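Local coordinates for protein uncharacterized conserved (Bdellovibrio bacteriovorus, PDB 7O21) that probably trims peptidoglycan as an LD-carboxypeptidase of the YkuD family, an activity tied to the curved shape of this predatory bacterium's cells, at residues Ile245-Ser250 with Thr265-Glu270. Sequence-based numbering, arbitrary orientation.
Sequences IKVHLS and TLQRYE
Glu270 OE1 is gripped from two strands. Arg268 NH1, on the same strand, forms a salt bridge of 2.8 Å with Glu270 OE1; OE1 lies close to the guanidinium plane, whereas NH1 comes to it from above the carboxylate plane. NH2 of the same arginine adds a weak bond. Across the strands, Lys246 runs alongside Glu270 and bends at its far end, bringing NZ to a long salt bridge with OE1, 3.7 Å. Lys246 NZ and Arg268 NH1 come within 4.1 Å, like charges probably eased by the carboxylate they share. Arg268 reaches Glu270 on a chain extended as far as NE, CG anti to the backbone N (chi1 -175°), and Tyr277 OH takes its NE. His248 shares this face, its ring edge turned to Arg268 NH1. The backbones form an antiparallel ladder, with His248 and Arg268 as a hydrogen-bonded pair (Arg268 N to His248 O 2.8 Å), part of the hairpin 246-257/260-270 in the curved sheet of the NTF2-like domain. On the face of Val247, Leu249, Gln267 and Tyr269, Val247 CG2 meets the Tyr269 ring obliquely, and Leu249 CD2 rests against Gln267 CG. Ile245, just before the strand, also reaches that ring, CD1 lying 3.8 Å from Tyr269 CE2. Helix 184-206 covers this side, Trp205 on Val247 and Gln267, Trp201 on Leu249; Gln267 OE1 bonds Lys280. Beyond the Leu249–Gln267 pair the backbone bond from Ser250 N to Leu266 O continues the ladder, and side chains add to it: Thr265 OG1 donates to Ser250 O at 2.8 Å, tilted 24° from the carbonyl plane, and Ser250 OG, also bonded to Thr36, accepts Leu266 N at 3.0 Å.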
ATOM      1  N   ILE A 245       5.568   8.360 -31.195  1.00 20.80           N
ATOM      2  CA  ILE A 245       4.637   8.126 -30.102  1.00 21.92           C
ATOM      3  C   ILE A 245       3.901   9.421 -29.785  1.00 20.45           C
ATOM      4  O   ILE A 245       4.296  10.514 -30.200  1.00 22.07           O
ATOM      5  CB  ILE A 245       5.330   7.561 -28.841  1.00 20.06           C
ATOM      6  CG1 ILE A 245       6.324   8.576 -28.268  1.00 21.05           C
ATOM      7  CG2 ILE A 245       6.011   6.225 -29.146  1.00 23.44           C
ATOM      8  CD1 ILE A 245       6.826   8.220 -26.863  1.00 20.61           C
ATOM      9  N   LYS A 246       2.800   9.273 -29.049  1.00 20.40           N
ATOM     10  CA  LYS A 246       1.988  10.388 -28.586  1.00 22.64           C
ATOM     11  C   LYS A 246       1.825  10.243 -27.082  1.00 18.00           C
ATOM     12  O   LYS A 246       1.480   9.159 -26.602  1.00 19.77           O
ATOM     13  CB  LYS A 246       0.600  10.340 -29.231  1.00 26.07           C
ATOM     14  CG  LYS A 246       0.552  10.761 -30.699  1.00 29.81           C
ATOM     15  CD  LYS A 246      -0.606  10.063 -31.407  1.00 39.60           C
ATOM     16  CE  LYS A 246      -1.653  11.038 -31.912  1.00 48.68           C
ATOM     17  NZ  LYS A 246      -2.702  11.307 -30.886  1.00 52.70           N
ATOM     18  N   VAL A 247       2.076  11.324 -26.344  1.00 17.17           N
ATOM     19  CA  VAL A 247       1.881  11.348 -24.897  1.00 21.57           C
ATOM     20  C   VAL A 247       0.975  12.525 -24.573  1.00 18.37           C
ATOM     21  O   VAL A 247       1.330  13.677 -24.850  1.00 20.76           O
ATOM     22  CB  VAL A 247       3.205  11.466 -24.122  1.00 20.66           C
ATOM     23  CG1 VAL A 247       2.932  11.417 -22.614  1.00 20.16           C
ATOM     24  CG2 VAL A 247       4.179  10.378 -24.553  1.00 22.11           C
ATOM     25  N   HIS A 248      -0.190  12.247 -24.001  1.00 20.33           N
ATOM     26  CA  HIS A 248      -1.131  13.288 -23.620  1.00 22.39           C
ATOM     27  C   HIS A 248      -1.413  13.190 -22.129  1.00 20.39           C
ATOM     28  O   HIS A 248      -1.589  12.090 -21.593  1.00 20.79           O
ATOM     29  CB  HIS A 248      -2.423  13.162 -24.428  1.00 24.16           C
ATOM     30  CG  HIS A 248      -2.242  13.453 -25.887  1.00 42.18           C
ATOM     31  ND1 HIS A 248      -2.768  12.655 -26.881  1.00 51.69           N
ATOM     32  CD2 HIS A 248      -1.575  14.449 -26.519  1.00 46.17           C
ATOM     33  CE1 HIS A 248      -2.439  13.150 -28.061  1.00 42.93           C
ATOM     34  NE2 HIS A 248      -1.716  14.240 -27.869  1.00 50.91           N
ATOM     35  N   LEU A 249      -1.438  14.344 -21.464  1.00 17.98           N
ATOM     36  CA  LEU A 249      -1.632  14.417 -20.023  1.00 18.71           C
ATOM     37  C   LEU A 249      -2.845  15.280 -19.729  1.00 19.35           C
ATOM     38  O   LEU A 249      -2.953  16.394 -20.255  1.00 21.60           O
ATOM     39  CB  LEU A 249      -0.420  15.071 -19.356  1.00 18.82           C
ATOM     40  CG  LEU A 249       0.962  14.542 -19.737  1.00 20.06           C
ATOM     41  CD1 LEU A 249       2.059  15.332 -19.027  1.00 21.15           C
ATOM     42  CD2 LEU A 249       1.034  13.085 -19.396  1.00 18.32           C
ATOM     43  N   SER A 250      -3.745  14.781 -18.884  1.00 18.05           N
ATOM     44  CA  SER A 250      -4.809  15.643 -18.397  1.00 19.31           C
ATOM     45  C   SER A 250      -4.224  16.734 -17.505  1.00 17.68           C
ATOM     46  O   SER A 250      -3.103  16.632 -16.992  1.00 17.29           O
ATOM     47  CB  SER A 250      -5.841  14.830 -17.618  1.00 18.07           C
ATOM     48  OG  SER A 250      -5.340  14.442 -16.341  1.00 20.49           O
ATOM     49  N   THR A 265      -1.374  12.990 -12.947  1.00 15.79           N
ATOM     50  CA  THR A 265      -2.151  13.237 -14.155  1.00 15.06           C
ATOM     51  C   THR A 265      -2.708  11.916 -14.677  1.00 16.51           C
ATOM     52  O   THR A 265      -2.229  10.841 -14.320  1.00 17.60           O
ATOM     53  CB  THR A 265      -1.273  13.920 -15.216  1.00 17.37           C
ATOM     54  OG1 THR A 265      -2.025  14.151 -16.414  1.00 19.32           O
ATOM     55  CG2 THR A 265      -0.082  13.057 -15.564  1.00 18.82           C
ATOM     56  N   LEU A 266      -3.770  12.006 -15.479  1.00 15.65           N
ATOM     57  CA  LEU A 266      -4.215  10.886 -16.305  1.00 13.91           C
ATOM     58  C   LEU A 266      -3.474  10.955 -17.641  1.00 17.84           C
ATOM     59  O   LEU A 266      -3.555  11.960 -18.358  1.00 19.27           O
ATOM     60  CB  LEU A 266      -5.729  10.937 -16.513  1.00 16.56           C
ATOM     61  CG  LEU A 266      -6.337   9.720 -17.225  1.00 21.44           C
ATOM     62  CD1 LEU A 266      -6.155   8.462 -16.393  1.00 24.59           C
ATOM     63  CD2 LEU A 266      -7.821   9.943 -17.469  1.00 25.80           C
ATOM     64  N   GLN A 267      -2.722   9.907 -17.949  1.00 16.99           N
ATOM     65  CA  GLN A 267      -1.811   9.888 -19.088  1.00 16.47           C
ATOM     66  C   GLN A 267      -2.316   8.935 -20.159  1.00 18.60           C
ATOM     67  O   GLN A 267      -2.655   7.788 -19.862  1.00 17.52           O
ATOM     68  CB  GLN A 267      -0.441   9.422 -18.613  1.00 15.17           C
ATOM     69  CG  GLN A 267       0.575   9.148 -19.722  1.00 17.10           C
ATOM     70  CD  GLN A 267       1.815   8.453 -19.182  1.00 18.33           C
ATOM     71  OE1 GLN A 267       2.647   9.079 -18.533  1.00 19.84           O
ATOM     72  NE2 GLN A 267       1.912   7.152 -19.397  1.00 17.28           N
ATOM     73  N   ARG A 268      -2.352   9.411 -21.395  1.00 17.15           N
ATOM     74  CA  ARG A 268      -2.619   8.570 -22.553  1.00 18.79           C
ATOM     75  C   ARG A 268      -1.309   8.409 -23.315  1.00 18.02           C
ATOM     76  O   ARG A 268      -0.691   9.404 -23.702  1.00 19.86           O
ATOM     77  CB  ARG A 268      -3.673   9.210 -23.449  1.00 20.25           C
ATOM     78  CG  ARG A 268      -4.092   8.332 -24.621  1.00 23.61           C
ATOM     79  CD  ARG A 268      -5.016   9.101 -25.553  1.00 26.51           C
ATOM     80  NE  ARG A 268      -5.577   8.235 -26.590  1.00 28.00           N
ATOM     81  CZ  ARG A 268      -4.996   8.007 -27.763  1.00 33.00           C
ATOM     82  NH1 ARG A 268      -3.833   8.578 -28.045  1.00 26.46           N
ATOM     83  NH2 ARG A 268      -5.582   7.211 -28.652  1.00 33.59           N
ATOM     84  N   TYR A 269      -0.887   7.163 -23.505  1.00 19.29           N
ATOM     85  CA  TYR A 269       0.325   6.823 -24.246  1.00 18.43           C
ATOM     86  C   TYR A 269      -0.066   6.041 -25.491  1.00 18.57           C
ATOM     87  O   TYR A 269      -0.800   5.052 -25.397  1.00 20.43           O
ATOM     88  CB  TYR A 269       1.234   5.934 -23.387  1.00 21.34           C
ATOM     89  CG  TYR A 269       2.553   5.596 -24.052  1.00 19.82           C
ATOM     90  CD1 TYR A 269       2.682   4.475 -24.857  1.00 25.10           C
ATOM     91  CD2 TYR A 269       3.660   6.403 -23.860  1.00 21.62           C
ATOM     92  CE1 TYR A 269       3.892   4.177 -25.464  1.00 22.75           C
ATOM     93  CE2 TYR A 269       4.863   6.111 -24.443  1.00 23.22           C
ATOM     94  CZ  TYR A 269       4.968   5.010 -25.253  1.00 20.37           C
ATOM     95  OH  TYR A 269       6.186   4.733 -25.819  1.00 24.44           O
ATOM     96  N   GLU A 270       0.446   6.458 -26.643  1.00 17.61           N
ATOM     97  CA  GLU A 270       0.133   5.783 -27.899  1.00 17.56           C
ATOM     98  C   GLU A 270       1.385   5.567 -28.729  1.00 17.22           C
ATOM     99  O   GLU A 270       2.137   6.509 -28.986  1.00 22.10           O
ATOM    100  CB  GLU A 270      -0.872   6.579 -28.735  1.00 22.50           C
ATOM    101  CG  GLU A 270      -1.158   5.920 -30.091  1.00 28.50           C
ATOM    102  CD  GLU A 270      -2.396   6.470 -30.785  1.00 35.13           C
ATOM    103  OE1 GLU A 270      -2.831   7.589 -30.453  1.00 31.43           O
ATOM    104  OE2 GLU A 270      -2.934   5.781 -31.677  1.00 31.25           O
TER